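Cell division control protein (Pyrococcus abyssi, PDB 6RPP) is an intein of the HINT fold that probably cuts itself out of a replicative MCM helicase precursor and joins the flanking host segments by protein splicing. Local coordinates at residues I29-A32 with E33-K37; L38-D42 with D43-A47; A108-A112 with R113-E117. The protein carries 2 engineered substitutions. All coordinates share one frame; numbering follows the deposited sequence. Where two conformers were deposited one is given.

Overall arrangement
Interactions 1 and 2 adjoin at one end of the splicing domain, their centres about 11 Å apart, whereas the centre of interaction 3 lies about 35 Å from that of interaction 1, on the opposite side of the chain's centre. Helix 21-35 ends in interaction 1, and the chain passes straight into the hairpin of interaction 2; the two pack together through Ala32 and Ile29. All three are local and partly buried. Backbone bonds, some weak, and water bridges dominate the mostly exposed helix end. The hairpin adds ring packing to regular strand pairing, and 108-117 combines tight turns off an edge strand with a buried leucine beneath exposed charges.

Interaction 1 (I29-A32 with E33-K37); sequences IEEA and EKNGK
The C-terminal turn of helix 21-35 sets Ile29-Ala32 against Glu33-Lys37 along one continuous piece of chain. Glu33 N makes a regular helical bond to Ile29 O (2.9 Å). The pattern then tightens: Lys34 N reaches Glu31 O, three residues back, at 3.1 Å, while Ala32 O receives weak bonds from Asn35 N, Gly36 N and Lys37 N. Glu33 CG stands beside its own backbone N (chi1 -78°), which lays the methylene 3.3 Å from Ile29 O. Beyond it, OE2 meets Ile29 CG2, and a water donates both to Glu33 OE1 (2.6 Å) and to Glu30 O. The helix closes with an Asx turn, in which Asn35 OD1 accepts from Lys37 N at 3.1 Å, and Gly36 between them leaves helical geometry with positive phi. Asn35 ND2, turned the other way, donates to a second water that in turn donates to Glu31 OE2 (3.2 Å); the amide and carboxylate planes lie 52° apart. Ala32 CB approaches Lys37 CB at 4.2 Å, while the buried Ile29 and Ala32 both pack on Ala47 of strand 44-56.

Interaction 2 (L38-D42 with D43-A47); sequences LGRVD and DGFYA
Leu38 begins the run by reaching across to Phe45 and Tyr46. Its CG is anti to the backbone N (chi1 -179°), which brings CD1 to 3.6 Å from Tyr46 O and CD2 to 4.0 Å from Phe45 CD1. CD2 also lies over one face of the Arg40 guanidinium, toward its rim. Gly39 pairs with Tyr46 through two backbone bonds, Gly39 N to Tyr46 O (2.8 Å) and Tyr46 N to Gly39 O. The tyrosine ring bends back over the glycine: Gly39 CA sits 3.5 Å from the ring centroid, 17° off its normal, a CH-pi contact that leaves no room for a side chain at this position. Trp72 meets the Tyr46 ring from strand 63-75. Arg40 faces Phe45 in a non-hydrogen-bonded pair, its CG 3.8 Å from Phe45 CD1, with guanidinium and ring planes 70° apart. Phe45 also touches Lys73 of strand 63-75. Val41 pairs with Gly44 by two further bonds, Val41 N to Gly44 O (2.9 Å) and Gly44 N to Val41 O (3.1 Å), and its CG2 lies against the Gly44 carbonyl. Asp42 and Asp43 form the corners of the type I turn from Val41 to Gly44. This is a two-residue beta hairpin, whose short strand 39-41 forms one border of an antiparallel four-stranded sheet.

Interaction 3 (A108-A112 with R113-E117); sequences AMRKA and RDLEE
Backbone bonds fold Lys111-Ala112 against Asp114-Leu115. Asp114 N bonds to Lys111 O at 2.8 Å and Leu115 N to Ala112 O at 3.1 Å, each reaching three residues back. One water joins backbone to carboxylate, accepting from Lys111 N and donating to Asp114 OD2 (2.9 Å). Among the carbon contacts, a chi1 of -177° swings Arg110 CG away from its own amide and against the turn, 3.8 Å from Asp114 CB and 4.1 Å from Leu115 CD2. Leu115 also sets CD1 4.0 Å from Ala112 CA, and it reaches inward to Val83, Val134 and Ile137. An alanine here, without the two methyls, is likely to open a gap between Ala112 and the side chains of Val83, Val134 and Ile137. The Arg110 guanidinium finds its partners outside the turn: NH1 makes a salt bridge with Glu103 and a hydrogen bond to Asn119 OD1. Lys111 and Arg113 run side by side, NZ and NH2 4.6 Å apart, a proximity of like charges that may be mildly unfavourable. Successive i+3 to i backbone bonds make a short 3-10 turn, which here carries the chain off edge strand 106-111 of the six-stranded antiparallel sheet.

Interaction 1 (I29-A32 with E33-K37)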
loop_
_atom_site.group_PDB
_atom_site.type_symbol
_atom_site.label_atom_id
_atom_site.label_comp_id
_atom_site.label_asym_id
_atom_site.label_seq_id
_atom_site.Cartn_x
_atom_site.Cartn_y
_atom_site.Cartn_z
ATOM N N ILE A 29 0.423 -17.085 -0.263
ATOM C CA ILE A 29 -0.735 -17.781 -0.835
ATOM C C ILE A 29 -0.371 -19.209 -1.213
ATOM O O ILE A 29 -1.115 -20.162 -0.929
ATOM C CB ILE A 29 -1.270 -17.004 -2.054
ATOM C CG1 ILE A 29 -1.758 -15.613 -1.661
ATOM C CG2 ILE A 29 -2.372 -17.798 -2.762
ATOM C CD1 ILE A 29 -3.028 -15.600 -0.921
ATOM N N GLU A 30 0.774 -19.389 -1.861
ATOM C CA GLU A 30 1.166 -20.743 -2.273
ATOM C C GLU A 30 1.327 -21.671 -1.065
ATOM O O GLU A 30 0.887 -22.829 -1.085
ATOM C CB GLU A 30 2.464 -20.673 -3.075
ATOM C CG GLU A 30 2.859 -21.985 -3.713
ATOM C CD GLU A 30 4.110 -21.860 -4.586
ATOM O OE1 GLU A 30 4.754 -20.784 -4.562
ATOM O OE2 GLU A 30 4.460 -22.845 -5.279
ATOM N N GLU A 31 1.913 -21.170 0.021
ATOM C CA GLU A 31 2.110 -22.024 1.176
ATOM C C GLU A 31 0.774 -22.345 1.837
ATOM O O GLU A 31 0.547 -23.495 2.252
ATOM C CB GLU A 31 3.063 -21.322 2.142
ATOM C CG GLU A 31 3.474 -22.159 3.324
ATOM C CD GLU A 31 4.582 -21.511 4.107
ATOM O OE1 GLU A 31 5.770 -21.723 3.775
ATOM O OE2 GLU A 31 4.255 -20.783 5.056
ATOM N N ALA A 32 -0.117 -21.338 1.937
ATOM C CA ALA A 32 -1.405 -21.554 2.600
ATOM C C ALA A 32 -2.315 -22.459 1.774
ATOM O O ALA A 32 -3.148 -23.182 2.353
ATOM C CB ALA A 32 -2.093 -20.213 2.889
ATOM N N GLU A 33 -2.165 -22.453 0.431
ATOM C CA GLU A 33 -2.906 -23.413 -0.402
ATOM C C GLU A 33 -2.678 -24.845 0.065
ATOM O O GLU A 33 -3.598 -25.676 0.035
ATOM C CB GLU A 33 -2.497 -23.309 -1.882
ATOM C CG GLU A 33 -3.137 -22.132 -2.564
ATOM C CD GLU A 33 -2.569 -21.843 -3.949
ATOM O OE1 GLU A 33 -1.494 -22.381 -4.291
ATOM O OE2 GLU A 33 -3.205 -21.061 -4.689
ATOM N N LYS A 34 -1.462 -25.151 0.489
ATOM C CA LYS A 34 -1.100 -26.525 0.803
ATOM C C LYS A 34 -1.264 -26.880 2.277
ATOM O O LYS A 34 -1.310 -28.070 2.611
ATOM C CB LYS A 34 0.348 -26.785 0.375
ATOM C CG LYS A 34 0.536 -26.730 -1.137
ATOM C CD LYS A 34 1.939 -27.108 -1.561
ATOM C CE LYS A 34 1.993 -27.409 -3.055
ATOM N NZ LYS A 34 2.422 -28.812 -3.326
ATOM N N ASN A 35 -1.347 -25.889 3.178
ATOM C CA ASN A 35 -1.442 -26.269 4.573
ATOM C C ASN A 35 -2.829 -26.034 5.149
ATOM O O ASN A 35 -3.028 -26.222 6.354
ATOM C CB ASN A 35 -0.352 -25.577 5.404
ATOM C CG ASN A 35 -0.502 -24.083 5.447
ATOM O OD1 ASN A 35 -1.560 -23.550 5.119
ATOM N ND2 ASN A 35 0.586 -23.382 5.787
ATOM N N GLY A 36 -3.785 -25.634 4.304
ATOM C CA GLY A 36 -5.167 -25.484 4.704
ATOM C C GLY A 36 -5.515 -24.142 5.303
ATOM O O GLY A 36 -6.629 -23.987 5.814
ATOM N N LYS A 37 -4.595 -23.178 5.279
ATOM C CA LYS A 37 -4.816 -21.880 5.898
ATOM C C LYS A 37 -5.250 -20.825 4.896
ATOM O O LYS A 37 -5.327 -19.650 5.242
ATOM C CB LYS A 37 -3.549 -21.444 6.626
ATOM C CG LYS A 37 -3.236 -22.398 7.774
ATOM C CD LYS A 37 -2.024 -21.972 8.582
ATOM C CE LYS A 37 -1.855 -22.848 9.830
ATOM N NZ LYS A 37 -1.751 -24.301 9.492
HETATM O O HOH W 1 0.303 -24.190 -3.837
HETATM O O HOH W 2 1.204 -20.517 5.907
#

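Interaction 2 (L38-D42 with D43-A47)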
loop_
_atom_site.group_PDB
_atom_site.type_symbol
_atom_site.label_atom_id
_atom_site.label_comp_id
_atom_site.label_asym_id
_atom_site.label_seq_id
_atom_site.Cartn_x
_atom_site.Cartn_y
_atom_site.Cartn_z
ATOM N N LEU A 38 -5.497 -21.211 3.659
ATOM C CA LEU A 38 -5.872 -20.234 2.648
ATOM C C LEU A 38 -7.285 -19.755 2.919
ATOM O O LEU A 38 -8.188 -20.574 3.152
ATOM C CB LEU A 38 -5.799 -20.866 1.265
ATOM C CG LEU A 38 -6.141 -19.916 0.113
ATOM C CD1 LEU A 38 -4.994 -18.935 -0.076
ATOM C CD2 LEU A 38 -6.418 -20.717 -1.153
ATOM N N GLY A 39 -7.482 -18.442 2.893
ATOM C CA GLY A 39 -8.808 -17.877 3.029
ATOM C C GLY A 39 -9.302 -17.416 1.674
ATOM O O GLY A 39 -8.520 -17.026 0.824
ATOM N N ARG A 40 -10.605 -17.454 1.477
ATOM C CA ARG A 40 -11.159 -17.022 0.205
ATOM C C ARG A 40 -12.234 -15.980 0.442
ATOM O O ARG A 40 -13.030 -16.108 1.374
ATOM C CB ARG A 40 -11.730 -18.207 -0.571
ATOM C CG ARG A 40 -10.667 -19.131 -1.158
ATOM C CD ARG A 40 -11.311 -20.192 -2.045
ATOM N NE ARG A 40 -10.353 -21.190 -2.515
ATOM C CZ ARG A 40 -9.925 -22.219 -1.792
ATOM N NH1 ARG A 40 -10.363 -22.389 -0.549
ATOM N NH2 ARG A 40 -9.049 -23.073 -2.309
ATOM N N VAL A 41 -12.212 -14.932 -0.379
ATOM C CA VAL A 41 -13.289 -13.957 -0.475
ATOM C C VAL A 41 -13.815 -13.986 -1.904
ATOM O O VAL A 41 -13.211 -14.578 -2.797
ATOM C CB VAL A 41 -12.843 -12.535 -0.084
ATOM C CG1 VAL A 41 -12.633 -12.431 1.422
ATOM C CG2 VAL A 41 -11.586 -12.127 -0.855
ATOM N N ASP A 42 -14.962 -13.334 -2.107
ATOM C CA ASP A 42 -15.624 -13.374 -3.406
ATOM C C ASP A 42 -14.692 -12.992 -4.552
ATOM O O ASP A 42 -14.820 -13.522 -5.662
ATOM C CB ASP A 42 -16.848 -12.458 -3.387
ATOM C CG ASP A 42 -17.937 -12.977 -2.475
ATOM O OD1 ASP A 42 -18.566 -12.161 -1.764
ATOM O OD2 ASP A 42 -18.153 -14.210 -2.457
ATOM N N ASP A 43 -13.741 -12.101 -4.306
ATOM C CA ASP A 43 -12.877 -11.607 -5.373
ATOM C C ASP A 43 -11.398 -11.837 -5.062
ATOM O O ASP A 43 -10.538 -11.058 -5.501
ATOM C CB ASP A 43 -13.151 -10.120 -5.630
ATOM C CG ASP A 43 -12.639 -9.231 -4.492
ATOM O OD1 ASP A 43 -12.662 -9.687 -3.322
ATOM O OD2 ASP A 43 -12.186 -8.094 -4.758
ATOM N N GLY A 44 -11.070 -12.884 -4.298
ATOM C CA GLY A 44 -9.649 -13.062 -4.014
ATOM C C GLY A 44 -9.417 -13.962 -2.809
ATOM O O GLY A 44 -10.253 -14.825 -2.491
ATOM N N PHE A 45 -8.255 -13.736 -2.184
ATOM C CA PHE A 45 -7.656 -14.665 -1.244
ATOM C C PHE A 45 -6.905 -13.929 -0.149
ATOM O O PHE A 45 -6.358 -12.853 -0.378
ATOM C CB PHE A 45 -6.644 -15.572 -1.964
ATOM C CG PHE A 45 -7.182 -16.232 -3.190
ATOM C CD1 PHE A 45 -7.829 -17.465 -3.094
ATOM C CD2 PHE A 45 -7.043 -15.638 -4.435
ATOM C CE1 PHE A 45 -8.339 -18.087 -4.225
ATOM C CE2 PHE A 45 -7.577 -16.260 -5.573
ATOM C CZ PHE A 45 -8.200 -17.484 -5.463
ATOM N N TYR A 46 -6.822 -14.556 1.027
ATOM C CA TYR A 46 -5.908 -14.083 2.060
ATOM C C TYR A 46 -5.142 -15.269 2.626
ATOM O O TYR A 46 -5.570 -16.421 2.506
ATOM C CB TYR A 46 -6.626 -13.322 3.186
ATOM C CG TYR A 46 -7.651 -14.089 3.929
ATOM C CD1 TYR A 46 -8.951 -14.162 3.470
ATOM C CD2 TYR A 46 -7.342 -14.686 5.125
ATOM C CE1 TYR A 46 -9.913 -14.855 4.162
ATOM C CE2 TYR A 46 -8.314 -15.379 5.839
ATOM C CZ TYR A 46 -9.581 -15.456 5.353
ATOM O OH TYR A 46 -10.533 -16.152 6.075
ATOM N N ALA A 47 -3.998 -14.961 3.224
ATOM C CA ALA A 47 -3.149 -15.985 3.800
ATOM C C ALA A 47 -2.358 -15.368 4.941
ATOM O O ALA A 47 -2.021 -14.184 4.894
ATOM C CB ALA A 47 -2.190 -16.557 2.745
#

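Interaction 3 (A108-A112 with R113-E117)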
loop_
_atom_site.group_PDB
_atom_site.type_symbol
_atom_site.label_atom_id
_atom_site.label_comp_id
_atom_site.label_asym_id
_atom_site.label_seq_id
_atom_site.Cartn_x
_atom_site.Cartn_y
_atom_site.Cartn_z
ATOM N N ALA A 108 -6.753 13.338 6.894
ATOM C CA ALA A 108 -7.908 12.536 6.562
ATOM C C ALA A 108 -7.517 11.590 5.449
ATOM O O ALA A 108 -6.425 11.676 4.878
ATOM C CB ALA A 108 -9.108 13.388 6.139
ATOM N N MET A 109 -8.402 10.665 5.144
ATOM C CA MET A 109 -8.081 9.703 4.117
ATOM C C MET A 109 -8.902 10.015 2.867
ATOM O O MET A 109 -10.068 10.413 2.943
ATOM C CB MET A 109 -8.272 8.265 4.635
ATOM C CG MET A 109 -7.078 7.799 5.668
ATOM S SD MET A 109 -7.668 6.277 6.443
ATOM C CE MET A 109 -8.645 5.533 5.130
ATOM N N ARG A 110 -8.251 9.878 1.711
ATOM C CA ARG A 110 -8.818 10.254 0.422
ATOM C C ARG A 110 -8.512 9.148 -0.578
ATOM O O ARG A 110 -7.347 8.767 -0.738
ATOM C CB ARG A 110 -8.223 11.579 -0.057
ATOM C CG ARG A 110 -8.792 12.102 -1.368
ATOM C CD ARG A 110 -8.633 13.623 -1.463
ATOM N NE ARG A 110 -9.281 14.324 -0.344
ATOM C CZ ARG A 110 -8.926 15.531 0.084
ATOM N NH1 ARG A 110 -7.951 16.198 -0.516
ATOM N NH2 ARG A 110 -9.552 16.084 1.113
ATOM N N LYS A 111 -9.546 8.699 -1.297
ATOM C CA LYS A 111 -9.374 7.684 -2.326
ATOM C C LYS A 111 -8.502 8.216 -3.462
ATOM O O LYS A 111 -8.540 9.407 -3.814
ATOM C CB LYS A 111 -10.736 7.240 -2.888
ATOM C CG LYS A 111 -11.621 6.475 -1.912
ATOM C CD LYS A 111 -12.995 6.225 -2.542
ATOM C CE LYS A 111 -14.024 5.721 -1.540
ATOM N NZ LYS A 111 -14.088 4.230 -1.527
ATOM N N ALA A 112 -7.737 7.301 -4.073
ATOM C CA ALA A 112 -6.847 7.695 -5.171
ATOM C C ALA A 112 -7.595 8.493 -6.241
ATOM O O ALA A 112 -7.120 9.543 -6.725
ATOM C CB ALA A 112 -6.211 6.443 -5.788
ATOM N N ARG A 113 -8.801 8.024 -6.614
ATOM C CA ARG A 113 -9.585 8.672 -7.659
ATOM C C ARG A 113 -10.154 10.019 -7.230
ATOM O O ARG A 113 -10.674 10.749 -8.085
ATOM C CB ARG A 113 -10.737 7.771 -8.102
ATOM C CG ARG A 113 -11.830 7.536 -7.065
ATOM C CD ARG A 113 -12.895 6.594 -7.638
ATOM N NE ARG A 113 -13.889 6.229 -6.627
ATOM C CZ ARG A 113 -14.731 5.209 -6.742
ATOM N NH1 ARG A 113 -14.703 4.442 -7.828
ATOM N NH2 ARG A 113 -15.596 4.957 -5.766
ATOM N N ASP A 114 -10.083 10.355 -5.939
ATOM C CA ASP A 114 -10.546 11.648 -5.423
ATOM C C ASP A 114 -9.387 12.613 -5.157
ATOM O O ASP A 114 -9.637 13.778 -4.814
ATOM C CB ASP A 114 -11.329 11.440 -4.112
ATOM C CG ASP A 114 -12.572 10.564 -4.285
ATOM O OD1 ASP A 114 -12.957 10.295 -5.438
ATOM O OD2 ASP A 114 -13.162 10.139 -3.265
ATOM N N LEU A 115 -8.140 12.157 -5.324
ATOM C CA LEU A 115 -6.976 13.027 -5.131
ATOM C C LEU A 115 -6.899 14.106 -6.190
ATOM O O LEU A 115 -7.247 13.895 -7.362
ATOM C CB LEU A 115 -5.676 12.247 -5.218
ATOM C CG LEU A 115 -5.303 11.269 -4.118
ATOM C CD1 LEU A 115 -4.043 10.551 -4.592
ATOM C CD2 LEU A 115 -4.973 12.004 -2.874
ATOM N N GLU A 116 -6.458 15.268 -5.761
ATOM C CA GLU A 116 -6.247 16.379 -6.665
ATOM C C GLU A 116 -4.778 16.764 -6.611
ATOM O O GLU A 116 -4.112 16.576 -5.592
ATOM C CB GLU A 116 -7.122 17.583 -6.301
ATOM C CG GLU A 116 -8.615 17.250 -6.172
ATOM C CD GLU A 116 -9.357 17.234 -7.507
ATOM O OE1 GLU A 116 -9.145 18.150 -8.336
ATOM O OE2 GLU A 116 -10.175 16.305 -7.715
ATOM N N GLU A 117 -4.285 17.321 -7.714
ATOM C CA GLU A 117 -2.940 17.866 -7.679
ATOM C C GLU A 117 -2.807 18.895 -6.573
ATOM O O GLU A 117 -3.668 19.778 -6.418
ATOM C CB GLU A 117 -2.585 18.474 -9.034
ATOM C CG GLU A 117 -2.707 17.421 -10.119
ATOM C CD GLU A 117 -2.358 17.924 -11.511
ATOM O OE1 GLU A 117 -1.926 19.102 -11.646
ATOM O OE2 GLU A 117 -2.515 17.112 -12.458
HETATM O O HOH W 3 -11.940 10.077 -0.688
#